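Local atomic coordinates of putative fumarylacetoacetate hydrolase family protein (Yersinia pestis, PDB entry 3S52), a protein that is of unknown function but belongs to the fumarylacetoacetate hydrolase family and forms a two-chain assembly. Residues 5-15 and 131-139. Residues are numbered along the deposited sequence; the frame is centred on the assembly and turned at random.
Sequences YQHRDWQGALL and CPISGFIPV. With SO4 (sulfate ion), chain F.
F136 and R8 join the two segments through the backbone: F136 N donates to R8 O at 2.8 Å, in the carbonyl plane. Two residues on from R8, W10 N returns a weak bond to F136 O, which brackets D9 and leaves D9 and F136 as a single beta bridge. G135 packs closely against the N-terminal segment at this point, its CA 3.0 Å from R8 O and making a CA-H...O contact to D9 O. Beyond the bridge, the W10 indole reaches back over the 131-139 segment, with CG anti to the backbone N (chi1 -162°). Its CE3 meets I137 CG1 at 3.8 Å, the two side chains running alongside each other, and its CZ3 approaches S134 OG. At the far edge of the same ring, NE1 of W10 donates in plane to O4 of a sulfate, probably from the crystallisation liquor, at 2.9 Å; K214 and T215 also bind this ion, and K214 makes a cation-pi contact with W10. The N-terminal segment thus covers a break in strand 131-138, part of the mixed sheet in this fumarylacetoacetate hydrolase-type domain. At the other end of the contact, Y5 crosses I133 at about a right angle, CE2 of Y5 lying 3.4 Å from CG2 of I133, while the Y5 OH reaches the edge of the F136 ring. Y5 OH also shares a 2.8 Å hydrogen bond with H7 ND1, in which either could be the donor, and binds a water that accepts from R8 N and donates to S134 O, tying both backbones together. H7 NE2 is bonded in turn to P18 O. A second water accepts from W10 N and donates to F136 O, so the one N-H is shared between the water and the weak direct bond. Just past the bridge, a type I turn from D9 to G12 bends the chain back, and D9 OD1 accepts from A13 N, 42° out of the carboxylate plane.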
# COMPACT_ATOMS: atom_id res chain seq x y z
N TYR A 5 8.93 -2.04 12.64
CA TYR A 5 10.16 -2.45 11.99
C TYR A 5 11.16 -1.31 11.93
O TYR A 5 10.78 -0.15 11.75
CB TYR A 5 9.82 -2.92 10.58
CG TYR A 5 10.98 -2.91 9.61
CD1 TYR A 5 11.26 -1.79 8.85
CD2 TYR A 5 11.81 -4.03 9.46
CE1 TYR A 5 12.32 -1.76 7.96
CE2 TYR A 5 12.88 -4.01 8.55
CZ TYR A 5 13.12 -2.87 7.81
OH TYR A 5 14.16 -2.82 6.91
N GLN A 6 12.44 -1.64 12.06
CA GLN A 6 13.52 -0.69 11.78
C GLN A 6 14.54 -1.28 10.78
O GLN A 6 14.87 -2.46 10.85
CB GLN A 6 14.27 -0.31 13.07
CG GLN A 6 13.42 0.35 14.15
CD GLN A 6 14.12 0.35 15.50
OE1 GLN A 6 14.41 -0.71 16.06
NE2 GLN A 6 14.43 1.53 16.01
N HIS A 7 15.03 -0.45 9.87
CA HIS A 7 16.05 -0.88 8.92
C HIS A 7 17.30 -1.24 9.67
O HIS A 7 17.64 -0.58 10.64
CB HIS A 7 16.41 0.27 7.98
CG HIS A 7 15.30 0.71 7.07
ND1 HIS A 7 14.65 -0.16 6.22
CD2 HIS A 7 14.76 1.93 6.85
CE1 HIS A 7 13.76 0.51 5.51
NE2 HIS A 7 13.80 1.78 5.88
N ARG A 8 18.02 -2.25 9.19
CA ARG A 8 19.25 -2.68 9.83
C ARG A 8 20.29 -3.07 8.79
O ARG A 8 19.95 -3.46 7.68
CB ARG A 8 18.96 -3.84 10.78
CG ARG A 8 18.23 -3.40 12.05
CD ARG A 8 18.00 -4.53 13.03
NE ARG A 8 17.17 -4.09 14.14
CZ ARG A 8 17.60 -3.30 15.13
NH1 ARG A 8 18.86 -2.88 15.14
NH2 ARG A 8 16.77 -2.94 16.10
N ASP A 9 21.57 -2.97 9.15
CA ASP A 9 22.57 -3.54 8.24
C ASP A 9 22.72 -5.05 8.45
O ASP A 9 22.08 -5.63 9.33
CB ASP A 9 23.92 -2.77 8.27
CG ASP A 9 24.66 -2.89 9.60
OD1 ASP A 9 24.30 -3.75 10.43
OD2 ASP A 9 25.64 -2.12 9.81
N TRP A 10 23.56 -5.70 7.64
CA TRP A 10 23.69 -7.15 7.75
C TRP A 10 24.10 -7.57 9.16
O TRP A 10 23.67 -8.61 9.65
CB TRP A 10 24.69 -7.72 6.72
CG TRP A 10 24.49 -9.21 6.55
CD1 TRP A 10 25.18 -10.22 7.16
CD2 TRP A 10 23.50 -9.83 5.73
NE1 TRP A 10 24.68 -11.44 6.75
CE2 TRP A 10 23.64 -11.22 5.88
CE3 TRP A 10 22.50 -9.34 4.88
CZ2 TRP A 10 22.82 -12.13 5.21
CZ3 TRP A 10 21.70 -10.23 4.22
CH2 TRP A 10 21.86 -11.61 4.38
N GLN A 11 24.92 -6.75 9.81
CA GLN A 11 25.39 -7.05 11.15
C GLN A 11 24.35 -6.84 12.24
O GLN A 11 24.56 -7.25 13.38
CB GLN A 11 26.62 -6.20 11.48
CG GLN A 11 27.89 -6.67 10.81
CD GLN A 11 27.81 -6.58 9.31
OE1 GLN A 11 27.54 -5.52 8.75
NE2 GLN A 11 28.05 -7.70 8.64
N GLY A 12 23.24 -6.19 11.90
CA GLY A 12 22.20 -5.95 12.88
C GLY A 12 22.18 -4.53 13.40
O GLY A 12 21.35 -4.18 14.23
N ALA A 13 23.09 -3.69 12.91
CA ALA A 13 23.12 -2.30 13.33
C ALA A 13 21.94 -1.53 12.78
O ALA A 13 21.61 -1.62 11.60
CB ALA A 13 24.44 -1.63 12.89
N LEU A 14 21.31 -0.73 13.62
CA LEU A 14 20.24 0.16 13.19
C LEU A 14 20.72 1.15 12.14
O LEU A 14 21.80 1.72 12.25
CB LEU A 14 19.68 0.93 14.38
CG LEU A 14 18.66 1.99 14.03
CD1 LEU A 14 17.38 1.36 13.45
CD2 LEU A 14 18.32 2.81 15.27
N LEU A 15 19.89 1.37 11.13
CA LEU A 15 20.14 2.36 10.08
C LEU A 15 19.18 3.50 10.29
O LEU A 15 18.13 3.33 10.91
CB LEU A 15 19.90 1.76 8.69
CG LEU A 15 20.78 0.60 8.27
CD1 LEU A 15 20.39 0.15 6.85
CD2 LEU A 15 22.25 1.00 8.33
N CYS A 131 6.10 -9.14 5.10
CA CYS A 131 7.38 -8.82 4.47
C CYS A 131 8.54 -8.89 5.46
O CYS A 131 9.12 -7.87 5.83
CB CYS A 131 7.32 -7.47 3.77
SG CYS A 131 8.78 -7.12 2.72
N PRO A 132 8.89 -10.10 5.89
CA PRO A 132 10.13 -10.37 6.63
C PRO A 132 11.31 -10.02 5.76
O PRO A 132 11.36 -10.47 4.61
CB PRO A 132 10.11 -11.90 6.81
CG PRO A 132 8.71 -12.31 6.55
CD PRO A 132 8.15 -11.33 5.57
N ILE A 133 12.25 -9.25 6.29
CA ILE A 133 13.37 -8.78 5.49
C ILE A 133 14.68 -8.80 6.29
O ILE A 133 14.68 -8.64 7.52
CB ILE A 133 13.09 -7.36 4.95
CG1 ILE A 133 14.19 -6.90 4.00
CG2 ILE A 133 12.93 -6.38 6.08
CD1 ILE A 133 13.71 -5.78 3.07
N SER A 134 15.78 -9.01 5.57
CA SER A 134 17.13 -9.03 6.13
C SER A 134 17.67 -7.61 6.37
O SER A 134 17.02 -6.61 6.03
CB SER A 134 18.09 -9.74 5.16
OG SER A 134 18.30 -8.95 3.97
N GLY A 135 18.87 -7.54 6.92
CA GLY A 135 19.62 -6.31 6.96
C GLY A 135 20.12 -6.02 5.56
O GLY A 135 20.07 -6.89 4.69
N PHE A 136 20.59 -4.80 5.33
CA PHE A 136 21.09 -4.40 4.03
C PHE A 136 22.61 -4.41 3.92
O PHE A 136 23.32 -4.05 4.87
CB PHE A 136 20.51 -3.04 3.62
CG PHE A 136 19.03 -3.09 3.37
CD1 PHE A 136 18.54 -3.46 2.12
CD2 PHE A 136 18.14 -2.85 4.40
CE1 PHE A 136 17.18 -3.54 1.90
CE2 PHE A 136 16.77 -2.93 4.18
CZ PHE A 136 16.30 -3.28 2.92
N ILE A 137 23.07 -4.84 2.75
CA ILE A 137 24.48 -4.86 2.37
C ILE A 137 24.85 -3.60 1.58
O ILE A 137 24.12 -3.21 0.69
CB ILE A 137 24.76 -6.07 1.49
CG1 ILE A 137 24.41 -7.35 2.25
CG2 ILE A 137 26.22 -6.08 1.03
CD1 ILE A 137 24.21 -8.55 1.34
N PRO A 138 26.00 -2.97 1.90
CA PRO A 138 26.33 -1.74 1.18
C PRO A 138 26.44 -1.96 -0.31
O PRO A 138 26.91 -3.00 -0.77
CB PRO A 138 27.69 -1.34 1.78
CG PRO A 138 27.70 -1.98 3.14
CD PRO A 138 26.99 -3.29 2.94
N VAL A 139 26.02 -0.97 -1.08
CA VAL A 139 26.22 -1.00 -2.52
C VAL A 139 27.66 -1.36 -2.89
O VAL A 139 27.90 -2.17 -3.80
CB VAL A 139 25.86 0.35 -3.14
CG1 VAL A 139 26.30 0.40 -4.60
CG2 VAL A 139 24.38 0.58 -3.03
S SO4 F . 27.29 -14.24 6.73
O1 SO4 F . 27.65 -15.66 6.62
O2 SO4 F . 27.93 -13.65 7.90
O3 SO4 F . 27.74 -13.56 5.52
O4 SO4 F . 25.84 -14.13 6.88
O HOH W 1 16.44 -4.27 7.37
O HOH W 2 25.76 -4.54 6.05